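Local coordinates for cell surface protein (Putative S-layer protein) (Clostridioides difficile R20291, PDB 5NJL) that probably serves as a surface-exposed adhesin of the bacterial cell wall, an S-layer-associated protein with an extended three-domain fold that shows cell adhesion in vitro, at residues A[68-73]-A[212-217]; A[91-96]-A[196-201]; A[138-143]-A[152-157]; A[243-248]-A[258-263]. One frame throughout, in Å; residues are numbered along the deposited sequence. Where two conformers were deposited one is given.

Interaction 1: A[68-73]-A[212-217]; sequences GENKEL and KNSDLN. With SO4 (sulfate ion), chain R; SO4 (sulfate ion), chain H.
The carboxylate of Glu69 and the amide of Asn213 cross with their planes 42° apart, Glu69 CD lying 3.9 Å from Asn213 ND2. Beyond them a sulfate, probably from the crystallisation liquor, takes a hydrogen bond from Asn213 ND2 to its O4 (3.0 Å), while a second sulfate is held by Glu69 N. The motif is a type II beta turn, Gly68 to Lys71, docked against an inverse gamma turn centred on Asn213; both lie where antiparallel strands 72-79 and 204-212 meet the sheet that begins with strand 215-219. Asn213 CB sits 3.1 Å from Gly68 O, and a chi1 of -170° carries the amide on to Glu69 and the sulfate. Its backbone is gripped from two places: N donates an almost straight bond to Lys71 O (2.9 Å, 170° at the hydrogen), and O accepts from Asn70 N (2.7 Å). Glu72 and Lys212, a non-hydrogen-bonded pair, run side by side in the same direction, Lys212 CE 3.5 Å from Glu72 OE1; at their charged ends Glu72 pairs with Lys263 and Lys212 with Glu273. Asn70 ND2 bonds to Ile272 O, so this amide ties the turn to strand 271-278 as well. Its other end takes the Ser214 hydroxyl: OG donates to Asn70 OD1 at 2.5 Å, in the carbonyl plane, and accepts a hydrogen bond from a water that also reaches Lys71 O weakly.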
loop_
_atom_site.group_PDB
_atom_site.type_symbol
_atom_site.label_atom_id
_atom_site.label_comp_id
_atom_site.label_asym_id
_atom_site.label_seq_id
_atom_site.Cartn_x
_atom_site.Cartn_y
_atom_site.Cartn_z
ATOM N N GLY A 68 -17.123 -16.188 -18.143
ATOM C CA GLY A 68 -18.049 -17.329 -18.260
ATOM C C GLY A 68 -18.720 -17.696 -16.954
ATOM O O GLY A 68 -18.318 -17.223 -15.871
ATOM N N GLU A 69 -19.739 -18.554 -17.051
ATOM C CA GLU A 69 -20.477 -19.038 -15.868
ATOM C C GLU A 69 -19.537 -19.795 -14.942
ATOM O O GLU A 69 -18.757 -20.640 -15.387
ATOM C CB GLU A 69 -21.664 -19.927 -16.283
ATOM C CG GLU A 69 -22.759 -19.219 -17.094
ATOM C CD GLU A 69 -23.496 -18.107 -16.346
ATOM O OE1 GLU A 69 -23.500 -18.089 -15.092
ATOM O OE2 GLU A 69 -24.086 -17.232 -17.021
ATOM N N ASN A 70 -19.565 -19.456 -13.656
ATOM C CA ASN A 70 -18.669 -20.051 -12.642
ATOM C C ASN A 70 -17.182 -19.899 -12.967
ATOM O O ASN A 70 -16.355 -20.690 -12.497
ATOM C CB ASN A 70 -19.047 -21.528 -12.336
ATOM C CG ASN A 70 -19.898 -21.682 -11.069
ATOM O OD1 ASN A 70 -19.980 -20.783 -10.237
ATOM N ND2 ASN A 70 -20.540 -22.822 -10.929
ATOM N N LYS A 71 -16.849 -18.870 -13.752
ATOM C CA LYS A 71 -15.444 -18.472 -13.950
ATOM C C LYS A 71 -15.186 -17.217 -13.120
ATOM O O LYS A 71 -16.122 -16.577 -12.602
ATOM C CB LYS A 71 -15.124 -18.205 -15.421
ATOM C CG LYS A 71 -15.394 -19.387 -16.355
ATOM C CD LYS A 71 -14.529 -20.583 -16.015
ATOM C CE LYS A 71 -14.688 -21.658 -17.072
ATOM N NZ LYS A 71 -13.799 -22.801 -16.771
ATOM N N GLU A 72 -13.907 -16.889 -12.983
ATOM C CA GLU A 72 -13.505 -15.716 -12.230
ATOM C C GLU A 72 -12.318 -14.979 -12.834
ATOM O O GLU A 72 -11.575 -15.514 -13.664
ATOM C CB GLU A 72 -13.201 -16.100 -10.778
ATOM C CG GLU A 72 -12.086 -17.110 -10.612
ATOM C CD GLU A 72 -11.977 -17.609 -9.179
ATOM O OE1 GLU A 72 -13.000 -18.058 -8.609
ATOM O OE2 GLU A 72 -10.857 -17.561 -8.635
ATOM N N LEU A 73 -12.161 -13.749 -12.361
ATOM C CA LEU A 73 -11.144 -12.810 -12.834
ATOM C C LEU A 73 -10.589 -12.139 -11.576
ATOM O O LEU A 73 -11.358 -11.859 -10.652
ATOM C CB LEU A 73 -11.841 -11.768 -13.713
ATOM C CG LEU A 73 -11.157 -11.000 -14.822
ATOM C CD1 LEU A 73 -10.434 -11.949 -15.775
ATOM C CD2 LEU A 73 -12.203 -10.166 -15.560
ATOM N N LYS A 212 -16.429 -13.087 -9.543
ATOM C CA LYS A 212 -16.918 -14.442 -9.793
ATOM C C LYS A 212 -18.255 -14.348 -10.471
ATOM O O LYS A 212 -19.162 -13.673 -9.973
ATOM C CB LYS A 212 -17.051 -15.202 -8.478
ATOM C CG LYS A 212 -15.715 -15.493 -7.828
ATOM C CD LYS A 212 -15.863 -16.230 -6.502
ATOM C CE LYS A 212 -14.510 -16.445 -5.845
ATOM N NZ LYS A 212 -14.545 -17.396 -4.700
ATOM N N ASN A 213 -18.389 -15.001 -11.621
ATOM C CA ASN A 213 -19.691 -15.051 -12.290
ATOM C C ASN A 213 -20.483 -16.237 -11.706
ATOM O O ASN A 213 -20.595 -17.304 -12.323
ATOM C CB ASN A 213 -19.543 -15.189 -13.802
ATOM C CG ASN A 213 -20.862 -14.999 -14.535
ATOM O OD1 ASN A 213 -21.866 -14.589 -13.948
ATOM N ND2 ASN A 213 -20.848 -15.249 -15.833
ATOM N N SER A 214 -20.988 -16.021 -10.500
ATOM C CA SER A 214 -21.650 -17.057 -9.722
ATOM C C SER A 214 -22.541 -16.408 -8.681
ATOM O O SER A 214 -22.384 -15.209 -8.355
ATOM C CB SER A 214 -20.647 -17.929 -8.972
ATOM O OG SER A 214 -19.561 -18.338 -9.765
ATOM N N ASP A 215 -23.474 -17.209 -8.169
ATOM C CA ASP A 215 -24.367 -16.816 -7.083
ATOM C C ASP A 215 -23.678 -17.362 -5.846
ATOM O O ASP A 215 -23.509 -18.584 -5.714
ATOM C CB ASP A 215 -25.764 -17.443 -7.297
ATOM C CG ASP A 215 -26.835 -16.901 -6.330
ATOM O OD1 ASP A 215 -26.502 -16.348 -5.260
ATOM O OD2 ASP A 215 -28.029 -17.049 -6.641
ATOM N N LEU A 216 -23.278 -16.471 -4.942
ATOM C CA LEU A 216 -22.385 -16.828 -3.834
ATOM C C LEU A 216 -23.123 -16.994 -2.508
ATOM O O LEU A 216 -24.064 -16.246 -2.194
ATOM C CB LEU A 216 -21.317 -15.747 -3.650
ATOM C CG LEU A 216 -20.537 -15.364 -4.906
ATOM C CD1 LEU A 216 -19.635 -14.170 -4.595
ATOM C CD2 LEU A 216 -19.744 -16.544 -5.440
ATOM N N ASN A 217 -22.677 -17.973 -1.732
ATOM C CA ASN A 217 -23.256 -18.238 -0.434
ATOM C C ASN A 217 -22.244 -19.001 0.396
ATOM O O ASN A 217 -21.451 -19.759 -0.150
ATOM C CB ASN A 217 -24.556 -19.041 -0.591
ATOM C CG ASN A 217 -25.591 -18.662 0.434
ATOM O OD1 ASN A 217 -25.921 -19.454 1.325
ATOM N ND2 ASN A 217 -26.106 -17.433 0.328
HETATM S S SO4 R . -20.404 -19.263 -20.716
HETATM O O1 SO4 R . -21.154 -20.031 -21.737
HETATM O O2 SO4 R . -18.980 -19.183 -21.135
HETATM O O3 SO4 R . -20.499 -19.966 -19.418
HETATM O O4 SO4 R . -20.997 -17.907 -20.590
HETATM S S SO4 H . -23.890 -13.101 -18.007
HETATM O O1 SO4 H . -23.293 -12.321 -19.120
HETATM O O2 SO4 H . -25.188 -13.650 -18.476
HETATM O O3 SO4 H . -24.147 -12.171 -16.878
HETATM O O4 SO4 H . -23.002 -14.224 -17.605
HETATM O O HOH W 1 -16.821 -18.298 -9.915
#

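Interaction 2: A[91-96]-A[196-201]; sequences VAEATE and AGAKNI. With SO4 (sulfate ion), chain G; SO4 (sulfate ion), chain P.
Ala94 and Lys199 form a hydrogen-bonded antiparallel pair, bonded both ways through their backbones. Lys199 N reaches Ala94 O at 2.9 Å, and the reverse bond, Ala94 N to Lys199 O, is 3.0 Å. Two residues along, Ile201 N donates to Ala92 O (3.0 Å), and the Ile201 side chain folds over the same carbonyl, CG1 at 3.4 Å from Ala92 O. Ile201 CD1 goes on to the methyl of Ala94, 4.2 Å from its CB. At the other end Thr95 OG1 donates to Ala196 O (2.9 Å): with OG1 beside its own backbone N (chi1 -55°), the hydroxyl faces that carbonyl while CG2 rests near Ala196 CB. Glu96 and Lys199 meet through carbon, the carboxylate CD of Glu96 being 3.7 Å from Lys199 CD. A water joins Glu96 N to Gly197 O, and sulfates probably from the crystallisation liquor take hydrogen bonds from Gly197 N and Asn200 N. Farther out, Glu93 turns away to Ser33, and the backbone of Lys163 is hydrogen-bonded to those of Glu96 and Ala196. The result is a small two-stranded antiparallel sheet, 93-94 with 199-200, with strand 83-84 packing Ile83 against Val91, Ala94 and Ile201.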
loop_
_atom_site.group_PDB
_atom_site.type_symbol
_atom_site.label_atom_id
_atom_site.label_comp_id
_atom_site.label_asym_id
_atom_site.label_seq_id
_atom_site.Cartn_x
_atom_site.Cartn_y
_atom_site.Cartn_z
ATOM N N VAL A 91 2.722 14.375 -7.012
ATOM C CA VAL A 91 4.002 13.960 -7.564
ATOM C C VAL A 91 4.397 12.543 -7.147
ATOM O O VAL A 91 3.856 11.994 -6.187
ATOM C CB VAL A 91 5.120 14.963 -7.207
ATOM C CG1 VAL A 91 4.727 16.359 -7.684
ATOM C CG2 VAL A 91 5.406 14.980 -5.714
ATOM N N ALA A 92 5.345 11.986 -7.893
ATOM C CA ALA A 92 5.774 10.591 -7.771
ATOM C C ALA A 92 6.981 10.388 -6.866
ATOM O O ALA A 92 7.311 9.257 -6.485
ATOM C CB ALA A 92 6.122 10.053 -9.158
ATOM N N GLU A 93 7.651 11.484 -6.549
ATOM C CA GLU A 93 8.895 11.438 -5.792
ATOM C C GLU A 93 8.841 12.496 -4.675
ATOM O O GLU A 93 8.117 13.509 -4.770
ATOM C CB GLU A 93 10.112 11.581 -6.725
ATOM C CG GLU A 93 10.159 12.861 -7.528
ATOM C CD GLU A 93 9.183 12.878 -8.715
ATOM O OE1 GLU A 93 9.251 11.927 -9.532
ATOM O OE2 GLU A 93 8.356 13.822 -8.802
ATOM N N ALA A 94 9.547 12.196 -3.590
ATOM C CA ALA A 94 9.575 13.066 -2.409
ATOM C C ALA A 94 10.731 12.684 -1.494
ATOM O O ALA A 94 11.226 11.543 -1.535
ATOM C CB ALA A 94 8.284 12.960 -1.633
ATOM N N THR A 95 11.159 13.654 -0.674
ATOM C CA THR A 95 12.134 13.372 0.384
ATOM C C THR A 95 11.511 12.418 1.379
ATOM O O THR A 95 10.370 12.603 1.801
ATOM C CB THR A 95 12.541 14.649 1.119
ATOM O OG1 THR A 95 13.009 15.588 0.161
ATOM C CG2 THR A 95 13.652 14.343 2.160
ATOM N N GLU A 96 12.244 11.376 1.738
ATOM C CA GLU A 96 11.772 10.446 2.734
ATOM C C GLU A 96 11.632 11.132 4.090
ATOM O O GLU A 96 12.335 12.100 4.380
ATOM C CB GLU A 96 12.702 9.213 2.793
ATOM C CG GLU A 96 12.469 8.349 1.542
ATOM C CD GLU A 96 13.213 7.021 1.479
ATOM O OE1 GLU A 96 14.267 6.874 2.123
ATOM O OE2 GLU A 96 12.743 6.149 0.703
ATOM N N ALA A 196 16.971 16.334 2.197
ATOM C CA ALA A 196 17.670 15.334 1.434
ATOM C C ALA A 196 16.986 15.211 0.059
ATOM O O ALA A 196 15.898 15.762 -0.171
ATOM C CB ALA A 196 17.684 14.003 2.176
ATOM N N GLY A 197 17.663 14.531 -0.856
ATOM C CA GLY A 197 17.183 14.407 -2.230
ATOM C C GLY A 197 15.900 13.597 -2.273
ATOM O O GLY A 197 15.664 12.741 -1.414
ATOM N N ALA A 198 15.043 13.938 -3.223
ATOM C CA ALA A 198 13.775 13.221 -3.414
ATOM C C ALA A 198 14.058 11.813 -3.922
ATOM O O ALA A 198 15.042 11.579 -4.615
ATOM C CB ALA A 198 12.869 13.958 -4.376
ATOM N N LYS A 199 13.229 10.873 -3.500
ATOM C CA LYS A 199 13.332 9.489 -3.919
ATOM C C LYS A 199 11.979 9.060 -4.437
ATOM O O LYS A 199 10.958 9.585 -4.025
ATOM C CB LYS A 199 13.715 8.609 -2.735
ATOM C CG LYS A 199 15.163 8.806 -2.264
ATOM C CD LYS A 199 15.568 7.668 -1.327
ATOM C CE LYS A 199 16.946 7.867 -0.711
ATOM N NZ LYS A 199 17.990 8.147 -1.742
ATOM N N ASN A 200 11.979 8.076 -5.321
ATOM C CA ASN A 200 10.738 7.511 -5.846
ATOM C C ASN A 200 9.904 6.970 -4.701
ATOM O O ASN A 200 10.404 6.209 -3.879
ATOM C CB ASN A 200 11.068 6.397 -6.875
ATOM C CG ASN A 200 9.852 5.963 -7.671
ATOM O OD1 ASN A 200 8.984 6.776 -8.003
ATOM N ND2 ASN A 200 9.789 4.689 -7.992
ATOM N N ILE A 201 8.642 7.384 -4.607
ATOM C CA ILE A 201 7.764 6.909 -3.545
ATOM C C ILE A 201 7.408 5.439 -3.844
ATOM O O ILE A 201 7.144 5.090 -4.999
ATOM C CB ILE A 201 6.487 7.750 -3.429
ATOM C CG1 ILE A 201 6.831 9.218 -3.083
ATOM C CG2 ILE A 201 5.552 7.178 -2.375
ATOM C CD1 ILE A 201 5.716 10.190 -3.360
HETATM S S SO4 G . 15.124 6.407 -6.110
HETATM O O1 SO4 G . 14.804 5.456 -7.205
HETATM O O2 SO4 G . 15.236 7.775 -6.673
HETATM O O3 SO4 G . 14.046 6.330 -5.104
HETATM O O4 SO4 G . 16.409 6.031 -5.468
HETATM S S SO4 P . 20.953 13.146 -1.299
HETATM O O1 SO4 P . 20.788 11.794 -0.708
HETATM O O2 SO4 P . 20.317 13.204 -2.636
HETATM O O3 SO4 P . 22.395 13.439 -1.466
HETATM O O4 SO4 P . 20.335 14.143 -0.393
HETATM O O HOH W 2 14.950 11.264 0.813
HETATM O O HOH W 3 10.792 6.607 -1.184
#

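Interaction 3: A[138-143]-A[152-157]; sequences KLVITL and SKTIEI
Leu139 N donates to Ile157 O at 2.7 Å, and Ile157 N returns a bond to Leu139 O. The exchange recurs at Ile141 with Ile155, and at Leu143 with Lys153, whose returning bond is the longest of the six, 3.0 Å from Lys153 N to Leu143 O. Between these pairs the CA-H groups of Val140, Thr142, Thr154 and Glu156 also approach carbonyl oxygens; the tightest of these four contacts is Thr154 CA to Ile141 O, 3.2 Å. The two strands form a regular antiparallel beta hairpin, their axes 4.7 Å apart and their directions 166° from one another, and strand 126-133 completes a three-stranded sheet, bonded to the backbones of Val140 and Thr142. On one face Leu139 and Ile157 lie side by side, CB to CB 4.0 Å, and Ile141 CD1 approaches Ile157 CG1. Helix 101-115 packs on this face through Leu104, Ala108 and Ile111, while Ile155 and Leu143 extend the apolar row. The other face is more polar. Thr142 OG1 and Thr154 OG1 share a hydrogen bond of 2.9 Å, and Thr154 holds OG1 beside its backbone N (chi1 -69°), which leaves its CG2 to press on Val140 CG1. In the Glu156 conformer given, Lys138 lays its carbons across the carboxylate, and a water joins Lys138 NZ to Glu156 OE2.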
loop_
_atom_site.group_PDB
_atom_site.type_symbol
_atom_site.label_atom_id
_atom_site.label_comp_id
_atom_site.label_asym_id
_atom_site.label_seq_id
_atom_site.Cartn_x
_atom_site.Cartn_y
_atom_site.Cartn_z
ATOM N N LYS A 138 12.439 14.009 19.732
ATOM C CA LYS A 138 12.848 15.004 18.741
ATOM C C LYS A 138 14.343 14.939 18.439
ATOM O O LYS A 138 15.147 14.620 19.323
ATOM C CB LYS A 138 12.521 16.409 19.260
ATOM C CG LYS A 138 11.041 16.669 19.525
ATOM C CD LYS A 138 10.181 16.556 18.278
ATOM C CE LYS A 138 8.701 16.761 18.615
ATOM N NZ LYS A 138 7.808 16.503 17.447
ATOM N N LEU A 139 14.701 15.253 17.199
ATOM C CA LEU A 139 16.098 15.496 16.813
ATOM C C LEU A 139 16.300 17.015 16.945
ATOM O O LEU A 139 15.531 17.787 16.372
ATOM C CB LEU A 139 16.320 15.050 15.383
ATOM C CG LEU A 139 17.580 15.444 14.647
ATOM C CD1 LEU A 139 18.787 14.825 15.315
ATOM C CD2 LEU A 139 17.521 15.044 13.200
ATOM N N VAL A 140 17.295 17.425 17.720
ATOM C CA VAL A 140 17.568 18.842 17.957
ATOM C C VAL A 140 18.946 19.142 17.385
ATOM O O VAL A 140 19.970 18.604 17.850
ATOM C CB VAL A 140 17.497 19.152 19.449
ATOM C CG1 VAL A 140 17.749 20.622 19.739
ATOM C CG2 VAL A 140 16.160 18.682 20.032
ATOM N N ILE A 141 18.969 20.017 16.391
ATOM C CA ILE A 141 20.188 20.426 15.732
ATOM C C ILE A 141 20.560 21.829 16.188
ATOM O O ILE A 141 19.752 22.766 16.084
ATOM C CB ILE A 141 20.004 20.337 14.233
ATOM C CG1 ILE A 141 19.757 18.856 13.847
ATOM C CG2 ILE A 141 21.232 20.851 13.492
ATOM C CD1 ILE A 141 19.189 18.715 12.469
ATOM N N THR A 142 21.789 21.991 16.689
ATOM C CA THR A 142 22.228 23.289 17.215
ATOM C C THR A 142 23.495 23.687 16.473
ATOM O O THR A 142 24.476 22.934 16.442
ATOM C CB THR A 142 22.417 23.220 18.726
ATOM O OG1 THR A 142 21.130 23.158 19.345
ATOM C CG2 THR A 142 23.170 24.411 19.270
ATOM N N LEU A 143 23.463 24.892 15.909
ATOM C CA LEU A 143 24.505 25.425 15.050
ATOM C C LEU A 143 25.057 26.687 15.672
ATOM O O LEU A 143 24.312 27.463 16.296
ATOM C CB LEU A 143 23.932 25.778 13.679
ATOM C CG LEU A 143 23.121 24.711 12.949
ATOM C CD1 LEU A 143 22.502 25.269 11.680
ATOM C CD2 LEU A 143 23.982 23.514 12.626
ATOM N N SER A 152 23.883 31.796 16.705
ATOM C CA SER A 152 23.467 30.403 16.870
ATOM C C SER A 152 22.066 30.178 16.346
ATOM O O SER A 152 21.286 31.134 16.131
ATOM C CB SER A 152 23.526 30.004 18.348
ATOM O OG SER A 152 22.599 30.758 19.132
ATOM N N LYS A 153 21.721 28.910 16.191
ATOM C CA LYS A 153 20.369 28.525 15.779
ATOM C C LYS A 153 20.125 27.113 16.277
ATOM O O LYS A 153 21.014 26.260 16.192
ATOM C CB LYS A 153 20.258 28.560 14.256
ATOM C CG LYS A 153 18.893 28.190 13.722
ATOM C CD LYS A 153 17.917 29.339 13.954
ATOM C CE LYS A 153 16.495 28.887 13.725
ATOM N NZ LYS A 153 15.640 30.100 13.793
ATOM N N THR A 154 18.938 26.874 16.810
ATOM C CA THR A 154 18.505 25.544 17.162
ATOM C C THR A 154 17.270 25.211 16.336
ATOM O O THR A 154 16.318 26.007 16.286
ATOM C CB THR A 154 18.218 25.424 18.676
ATOM O OG1 THR A 154 19.455 25.519 19.378
ATOM C CG2 THR A 154 17.609 24.060 19.010
ATOM N N ILE A 155 17.266 24.023 15.736
ATOM C CA ILE A 155 16.167 23.547 14.888
ATOM C C ILE A 155 15.702 22.217 15.462
ATOM O O ILE A 155 16.543 21.345 15.747
ATOM C CB ILE A 155 16.661 23.303 13.438
ATOM C CG1 ILE A 155 17.217 24.586 12.799
ATOM C CG2 ILE A 155 15.578 22.698 12.553
ATOM C CD1 ILE A 155 16.177 25.628 12.500
ATOM N N GLU A 156 14.378 22.061 15.603
ATOM C CA GLU A 156 13.764 20.823 16.110
ATOM C C GLU A 156 13.114 20.055 14.952
ATOM O O GLU A 156 12.348 20.628 14.158
ATOM C CB GLU A 156 12.744 21.118 17.221
ATOM C CG GLU A 156 11.909 19.917 17.672
ATOM C CD GLU A 156 10.843 20.285 18.700
ATOM O OE1 GLU A 156 11.233 20.782 19.779
ATOM O OE2 GLU A 156 9.630 20.080 18.419
ATOM N N ILE A 157 13.431 18.763 14.865
ATOM C CA ILE A 157 12.974 17.869 13.794
ATOM C C ILE A 157 12.254 16.710 14.492
ATOM O O ILE A 157 12.763 16.153 15.477
ATOM C CB ILE A 157 14.161 17.349 12.951
ATOM C CG1 ILE A 157 14.994 18.493 12.334
ATOM C CG2 ILE A 157 13.696 16.403 11.850
ATOM C CD1 ILE A 157 14.291 19.302 11.277
HETATM O O HOH W 4 8.874 18.865 16.169
#

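Interaction 4: A[243-248]-A[258-263]; sequences KSISDI and YKFTIK. With SO4 (sulfate ion), chain N.
Ser246 reaches strand 258-263 through its side chain: CB lies 3.2 Å from Thr261 OG1, and OG accepts the hydrogen bond of Thr261 N (2.9 Å, 156° at the hydrogen). A chi1 of 80° places OG between the backbone N and the carbonyl carbon, where it can take that N-H while Ser246 N donates to Thr261 O. The hydroxyl thus stands in for a main-chain acceptor just where strand 243-245 gives out. Upstream the pairing is regular and antiparallel: Ser244 and Lys263 exchange backbone bonds, and Ser244 OG rests 3.5 Å from Lys263 CB. On the opposite face Ile245 spreads both branches, CG1 on Ile262 CG2 (3.7 Å) and CG2 obliquely against the Phe260 ring at CD2 (3.7 Å). Helix 281-291 closes over these residues with Leu284, Lys288 and Leu291. Past the strand, Asp247 N donates to a sulfate probably from the crystallisation liquor. The extended Lys263 leads its charge away from this pairing, to Glu72. The chemistry therefore divides by face: strand 243-245, outermost in its sheet within this chain, turns carbon to helix 281-291, and hydroxyls and charge lie on the other side.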
loop_
_atom_site.group_PDB
_atom_site.type_symbol
_atom_site.label_atom_id
_atom_site.label_comp_id
_atom_site.label_asym_id
_atom_site.label_seq_id
_atom_site.Cartn_x
_atom_site.Cartn_y
_atom_site.Cartn_z
ATOM N N LYS A 243 -19.483 -29.870 -11.311
ATOM C CA LYS A 243 -18.977 -29.615 -9.981
ATOM C C LYS A 243 -17.460 -29.458 -10.050
ATOM O O LYS A 243 -16.790 -30.218 -10.751
ATOM C CB LYS A 243 -19.299 -30.760 -9.031
ATOM C CG LYS A 243 -20.724 -30.777 -8.504
ATOM C CD LYS A 243 -20.962 -31.976 -7.604
ATOM C CE LYS A 243 -21.051 -33.256 -8.422
ATOM N NZ LYS A 243 -21.318 -34.438 -7.576
ATOM N N SER A 244 -16.942 -28.464 -9.345
ATOM C CA SER A 244 -15.513 -28.414 -9.033
ATOM C C SER A 244 -15.399 -28.077 -7.556
ATOM O O SER A 244 -15.990 -27.101 -7.090
ATOM C CB SER A 244 -14.761 -27.416 -9.925
ATOM O OG SER A 244 -15.160 -26.093 -9.662
ATOM N N ILE A 245 -14.679 -28.925 -6.822
ATOM C CA ILE A 245 -14.501 -28.772 -5.381
ATOM C C ILE A 245 -13.032 -28.395 -5.122
ATOM O O ILE A 245 -12.125 -29.074 -5.596
ATOM C CB ILE A 245 -14.897 -30.070 -4.632
ATOM C CG1 ILE A 245 -16.408 -30.341 -4.787
ATOM C CG2 ILE A 245 -14.533 -29.970 -3.159
ATOM C CD1 ILE A 245 -16.858 -31.735 -4.382
ATOM N N SER A 246 -12.819 -27.314 -4.374
ATOM C CA SER A 246 -11.481 -26.774 -4.139
ATOM C C SER A 246 -10.760 -27.487 -3.000
ATOM O O SER A 246 -11.326 -28.364 -2.341
ATOM C CB SER A 246 -11.557 -25.272 -3.849
ATOM O OG SER A 246 -11.934 -24.999 -2.507
ATOM N N ASP A 247 -9.510 -27.071 -2.787
ATOM C CA ASP A 247 -8.597 -27.656 -1.801
ATOM C C ASP A 247 -9.114 -27.808 -0.393
ATOM O O ASP A 247 -9.585 -26.846 0.219
ATOM C CB ASP A 247 -7.296 -26.838 -1.695
ATOM C CG ASP A 247 -6.279 -27.222 -2.735
ATOM O OD1 ASP A 247 -6.404 -28.320 -3.331
ATOM O OD2 ASP A 247 -5.345 -26.413 -2.944
ATOM N N ILE A 248 -8.999 -29.054 0.073
ATOM C CA ILE A 248 -8.929 -29.473 1.485
ATOM C C ILE A 248 -9.260 -28.374 2.517
ATOM O O ILE A 248 -10.231 -28.501 3.278
ATOM C CB ILE A 248 -7.534 -30.120 1.813
ATOM C CG1 ILE A 248 -6.967 -30.989 0.657
ATOM C CG2 ILE A 248 -7.603 -30.957 3.089
ATOM C CD1 ILE A 248 -7.757 -32.241 0.313
ATOM N N TYR A 258 -11.499 -22.359 8.718
ATOM C CA TYR A 258 -10.955 -22.928 7.482
ATOM C C TYR A 258 -12.111 -22.918 6.458
ATOM O O TYR A 258 -13.254 -22.655 6.851
ATOM C CB TYR A 258 -10.467 -24.358 7.734
ATOM C CG TYR A 258 -9.345 -24.460 8.751
ATOM C CD1 TYR A 258 -9.598 -24.380 10.130
ATOM C CD2 TYR A 258 -8.023 -24.646 8.341
ATOM C CE1 TYR A 258 -8.565 -24.474 11.060
ATOM C CE2 TYR A 258 -6.983 -24.738 9.261
ATOM C CZ TYR A 258 -7.256 -24.655 10.617
ATOM O OH TYR A 258 -6.217 -24.756 11.515
ATOM N N LYS A 259 -11.826 -23.174 5.171
ATOM C CA LYS A 259 -12.885 -23.303 4.142
ATOM C C LYS A 259 -12.498 -24.010 2.851
ATOM O O LYS A 259 -11.318 -24.116 2.517
ATOM C CB LYS A 259 -13.573 -21.963 3.821
ATOM C CG LYS A 259 -12.690 -20.755 3.548
ATOM C CD LYS A 259 -13.469 -19.481 3.883
ATOM C CE LYS A 259 -12.654 -18.209 3.717
ATOM N NZ LYS A 259 -12.751 -17.657 2.337
ATOM N N PHE A 260 -13.521 -24.536 2.166
ATOM C CA PHE A 260 -13.422 -24.976 0.773
ATOM C C PHE A 260 -14.648 -24.477 -0.015
ATOM O O PHE A 260 -15.624 -23.983 0.565
ATOM C CB PHE A 260 -13.222 -26.496 0.651
ATOM C CG PHE A 260 -14.471 -27.325 0.894
ATOM C CD1 PHE A 260 -14.909 -27.599 2.192
ATOM C CD2 PHE A 260 -15.186 -27.866 -0.172
ATOM C CE1 PHE A 260 -16.047 -28.375 2.424
ATOM C CE2 PHE A 260 -16.321 -28.639 0.051
ATOM C CZ PHE A 260 -16.753 -28.892 1.352
ATOM N N THR A 261 -14.563 -24.561 -1.337
ATOM C CA THR A 261 -15.627 -24.061 -2.201
ATOM C C THR A 261 -16.105 -25.187 -3.097
ATOM O O THR A 261 -15.327 -26.063 -3.476
ATOM C CB THR A 261 -15.160 -22.880 -3.086
ATOM O OG1 THR A 261 -14.042 -23.294 -3.876
ATOM C CG2 THR A 261 -14.781 -21.690 -2.235
ATOM N N ILE A 262 -17.399 -25.157 -3.409
ATOM C CA ILE A 262 -17.975 -26.045 -4.410
ATOM C C ILE A 262 -18.627 -25.134 -5.418
ATOM O O ILE A 262 -19.511 -24.351 -5.062
ATOM C CB ILE A 262 -19.084 -26.976 -3.849
ATOM C CG1 ILE A 262 -18.707 -27.520 -2.473
ATOM C CG2 ILE A 262 -19.385 -28.107 -4.838
ATOM C CD1 ILE A 262 -19.909 -27.851 -1.615
ATOM N N LYS A 263 -18.155 -25.199 -6.650
ATOM C CA LYS A 263 -18.836 -24.547 -7.766
ATOM C C LYS A 263 -19.692 -25.628 -8.399
ATOM O O LYS A 263 -19.226 -26.751 -8.600
ATOM C CB LYS A 263 -17.843 -23.998 -8.787
ATOM C CG LYS A 263 -16.986 -22.866 -8.238
ATOM C CD LYS A 263 -16.040 -22.266 -9.285
ATOM C CE LYS A 263 -15.428 -20.963 -8.765
ATOM N NZ LYS A 263 -14.735 -20.102 -9.777
HETATM S S SO4 N . -7.913 -25.322 -5.698
HETATM O O1 SO4 N . -8.179 -26.782 -5.754
HETATM O O2 SO4 N . -6.635 -25.027 -6.388
HETATM O O3 SO4 N . -7.804 -24.881 -4.289
HETATM O O4 SO4 N . -9.016 -24.566 -6.345
#

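Overall arrangement
Interactions 1 and 4 lie at one end of the elongated chain, interactions 2 and 3 on the other side of its centre; interactions 3 and 4 are about 61 Å apart between centres. Along the sequence, interaction 3 is nested within the loop closed by interaction 2, itself nested within that closed by interaction 1; interaction 4 follows in series. Interactions 1 and 4 have centres about 13 Å apart, touch through Lys263, and reach the same sheet, of strands 215-219, 271-278, 258-265 and 243-245. Interactions 2 and 3, about 23 Å apart between centres, do not touch. Interactions 1 and 2 pair segments distant in sequence, consistent with the chain running out and back through an extended three-domain fold.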